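PDB 5ERI: MarR family transcriptional regulator from Peptoclostridium difficile, which probably binds DNA as a transcription factor of the MarR family, linked to the regulation of multiple antibiotic resistance. Local coordinates for residues A[26-29]-A[30-34]; A[80-83]-A[84-87]. One frame throughout, in Å; residues are numbered along the deposited sequence.

Contact 1: A[26-29]-A[30-34]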
# COMPACT_ATOMS: atom_id res chain seq x y z
N ASP A 26 -16.73 10.50 -3.27
CA ASP A 26 -17.94 9.71 -3.12
C ASP A 26 -17.85 8.86 -1.86
O ASP A 26 -18.85 8.46 -1.31
CB ASP A 26 -18.21 8.81 -4.34
CG ASP A 26 -18.70 9.60 -5.56
OD1 ASP A 26 -19.38 10.66 -5.34
OD2 ASP A 26 -18.41 9.13 -6.73
N SER A 27 -16.65 8.56 -1.41
CA SER A 27 -16.50 7.63 -0.32
C SER A 27 -15.15 7.77 0.29
O SER A 27 -14.18 8.19 -0.35
CB SER A 27 -16.65 6.19 -0.84
OG SER A 27 -16.75 5.25 0.21
N ASN A 28 -15.09 7.36 1.53
CA ASN A 28 -13.87 7.33 2.30
C ASN A 28 -13.06 6.02 2.16
O ASN A 28 -11.91 5.92 2.67
CB ASN A 28 -14.20 7.53 3.79
CG ASN A 28 -13.00 8.01 4.59
OD1 ASN A 28 -12.63 7.43 5.63
ND2 ASN A 28 -12.35 9.06 4.09
N ILE A 29 -13.59 5.05 1.43
CA ILE A 29 -13.11 3.64 1.50
C ILE A 29 -11.69 3.51 1.02
O ILE A 29 -10.91 2.82 1.66
CB ILE A 29 -14.06 2.66 0.71
CG1 ILE A 29 -13.63 1.24 0.86
CG2 ILE A 29 -14.10 2.95 -0.78
CD1 ILE A 29 -13.78 0.73 2.25
N LEU A 30 -11.30 4.21 -0.03
CA LEU A 30 -9.92 4.08 -0.43
C LEU A 30 -8.95 4.88 0.45
O LEU A 30 -7.84 4.43 0.68
CB LEU A 30 -9.76 4.44 -1.86
CG LEU A 30 -10.36 3.46 -2.84
CD1 LEU A 30 -9.90 3.95 -4.21
CD2 LEU A 30 -9.98 1.99 -2.60
N ARG A 31 -9.36 6.02 0.96
CA ARG A 31 -8.56 6.70 1.99
C ARG A 31 -8.32 5.78 3.14
O ARG A 31 -7.23 5.68 3.68
CB ARG A 31 -9.28 7.94 2.54
CG ARG A 31 -9.66 9.01 1.47
CD ARG A 31 -8.49 9.81 1.04
NE ARG A 31 -8.71 10.68 -0.11
CZ ARG A 31 -8.62 12.01 -0.10
NH1 ARG A 31 -8.40 12.73 1.04
NH2 ARG A 31 -8.73 12.65 -1.24
N GLU A 32 -9.34 5.04 3.55
CA GLU A 32 -9.13 4.14 4.70
C GLU A 32 -8.22 2.99 4.36
O GLU A 32 -7.34 2.56 5.17
CB GLU A 32 -10.46 3.58 5.15
CG GLU A 32 -10.53 3.50 6.65
CD GLU A 32 -10.37 4.89 7.31
OE1 GLU A 32 -11.18 5.82 7.01
OE2 GLU A 32 -9.41 5.01 8.11
N VAL A 33 -8.38 2.47 3.14
CA VAL A 33 -7.50 1.39 2.67
C VAL A 33 -5.99 1.86 2.58
O VAL A 33 -5.07 1.11 2.98
CB VAL A 33 -7.94 0.82 1.28
CG1 VAL A 33 -6.89 -0.13 0.74
CG2 VAL A 33 -9.22 0.03 1.36
N GLY A 34 -5.77 3.10 2.09
CA GLY A 34 -4.42 3.71 2.06
C GLY A 34 -3.88 3.91 3.49
O GLY A 34 -2.78 3.56 3.81
O HOH W 1 -11.68 7.11 -0.70
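Leu-30 follows on Ile-29, and the two branched side chains lie loosely against each other, with Ile-29 CG2 4.3 Å from Leu-30 CG. Apolar side chains suit both places, since Leu-153 and Cys-137 of the second subunit pack on Ile-29 and Leu-30 respectively. Arg-31 sits one turn on from the opening loop, and a water ties the two together: it donates to Ser-27 O and accepts from Arg-31 N at 3.1 Å. The arginine's bent chain, turned at chi2 (-77°), leads away to salt bridges with Glu-130 and Glu-66 of the second subunit. Helix 29-47 starts here in the winged-helix MarR dimer, where the N-terminal helix joins the subunit interface; Ser-27 OG caps it with a weak bond from Ile-29 N at 3.4 Å. Glu-32 N makes a helical bond to Asn-28 O of 2.9 Å. Its side chain, bent at chi2, turns toward the end of Asn-28 and crosses it obliquely, the two planes 55° apart, while OE2 pairs this buried acid's charge in a salt bridge with Lys-158 of the second subunit. Val-33 N bonds to Ile-29 O at 3.0 Å, and Val-33 CG2 rests 3.3 Å from that oxygen.

Contact 2: A[80-83]-A[84-87]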
# COMPACT_ATOMS: atom_id res chain seq x y z
N LYS A 80 0.25 -8.16 -7.98
CA LYS A 80 -0.35 -7.03 -8.68
C LYS A 80 0.54 -5.76 -8.84
O LYS A 80 0.14 -4.61 -8.59
CB LYS A 80 -1.67 -6.69 -8.03
CG LYS A 80 -2.53 -7.86 -7.59
CD LYS A 80 -2.91 -8.84 -8.68
CE LYS A 80 -3.70 -9.94 -7.98
NZ LYS A 80 -3.61 -11.27 -8.59
N VAL A 81 1.77 -6.00 -9.21
CA VAL A 81 2.70 -4.94 -9.53
C VAL A 81 3.29 -5.20 -10.93
O VAL A 81 3.19 -6.33 -11.42
CB VAL A 81 3.85 -4.90 -8.54
CG1 VAL A 81 3.36 -4.56 -7.16
CG2 VAL A 81 4.62 -6.23 -8.49
N ASP A 82 3.91 -4.19 -11.53
CA ASP A 82 4.61 -4.37 -12.82
C ASP A 82 5.98 -5.02 -12.65
O ASP A 82 6.57 -5.04 -11.55
CB ASP A 82 4.75 -3.05 -13.57
CG ASP A 82 5.70 -2.09 -12.88
OD1 ASP A 82 6.26 -2.48 -11.82
OD2 ASP A 82 5.86 -0.93 -13.37
N LYS A 83 6.48 -5.58 -13.75
CA LYS A 83 7.65 -6.47 -13.73
C LYS A 83 8.92 -5.72 -13.26
O LYS A 83 9.80 -6.27 -12.54
CB LYS A 83 7.84 -7.16 -15.12
CG LYS A 83 8.95 -8.22 -15.15
CD LYS A 83 9.03 -8.93 -16.51
CE LYS A 83 10.45 -9.36 -16.91
NZ LYS A 83 11.24 -8.23 -17.52
N ALA A 84 8.98 -4.45 -13.62
CA ALA A 84 10.10 -3.60 -13.18
C ALA A 84 10.23 -3.51 -11.65
O ALA A 84 11.32 -3.59 -11.06
CB ALA A 84 9.93 -2.20 -13.77
N THR A 85 9.09 -3.39 -10.99
CA THR A 85 9.12 -3.37 -9.54
C THR A 85 9.71 -4.67 -9.02
O THR A 85 10.56 -4.65 -8.14
CB THR A 85 7.68 -3.19 -8.99
OG1 THR A 85 7.17 -1.98 -9.51
CG2 THR A 85 7.68 -3.10 -7.47
N THR A 86 9.24 -5.80 -9.58
CA THR A 86 9.64 -7.12 -9.15
C THR A 86 11.09 -7.35 -9.36
O THR A 86 11.79 -7.81 -8.44
CB THR A 86 8.82 -8.19 -9.87
OG1 THR A 86 7.44 -7.98 -9.58
CG2 THR A 86 9.22 -9.60 -9.40
N THR A 87 11.58 -6.99 -10.54
CA THR A 87 13.01 -7.12 -10.90
C THR A 87 13.93 -6.42 -9.89
O THR A 87 14.89 -7.00 -9.34
CB THR A 87 13.18 -6.51 -12.35
OG1 THR A 87 12.32 -7.19 -13.25
CG2 THR A 87 14.64 -6.58 -12.90
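Val-81 turns its side chain toward the first turn of the helix that follows, crossing Thr-86 at about a right angle with CG2 3.5 Å from Thr-86 OG1. With CG1 anti to the carbonyl carbon (chi1 -65°), CG2 falls between the backbone N and that carbon, which brings this methyl to the threonine hydroxyl. A compact branched residue suits the place, since it lays hydrocarbon against the threonines and also packs on Arg-38 of the second subunit.

Asp-82 is the N-cap. Its OD1 accepts Thr-85 N at 3.1 Å from above the carboxylate plane, and the Thr-85 hydroxyl donates to the same oxygen at 2.5 Å, on the syn side and only 16° out of the plane. Two donors from one residue thus grip one oxygen and probably restrain the rotation of the carboxylate. Aspartate is well suited to an N-cap: its short side chain reaches forward to an amide of the first turn, Thr-85 N, and its negative charge probably interacts favourably with the helix dipole. Asp-82 O adds a weak bond from Thr-86 N.

Lys-83 begins the helix, its long chain extending outward at the exposed surface. Its carbonyl oxygen takes two donors from Thr-87: the backbone N at 2.8 Å, nearly straight at 169°, and the hydroxyl, also at 2.8 Å but from above the carbonyl plane. A threonine hydroxyl beside its own backbone N commonly folds back in this way onto the preceding turn.

The cap thus closes the short link between helix 72-79 and helix 83-95, the helix-turn-helix pair of the winged-helix fold. Thr-86, hydrogen-bonded to Ser-76 and packed on Leu-72 and Leu-75, fits its buried face against helix 72-79, where Thr-87 also touches Leu-72.

Both contacts are helix beginnings, and they come in series along the chain: contact 1 opens helix 29-47 and contact 2 opens helix 83-95. Their centres lie 25 Å apart and their nearest atoms about 12 Å, so they do not touch, although all four segments belong to the same MarR-type helix-turn-helix region. Each meets the second subunit, contact 2 through its loop and first turn. Contact 2 lies at the head of the second helix of the helix-turn-helix, which in MarR proteins is the DNA-recognition helix. Contact 1 thus sits in the dimer interface, and contact 2 starts the probable DNA-reading helix while also touching the partner chain.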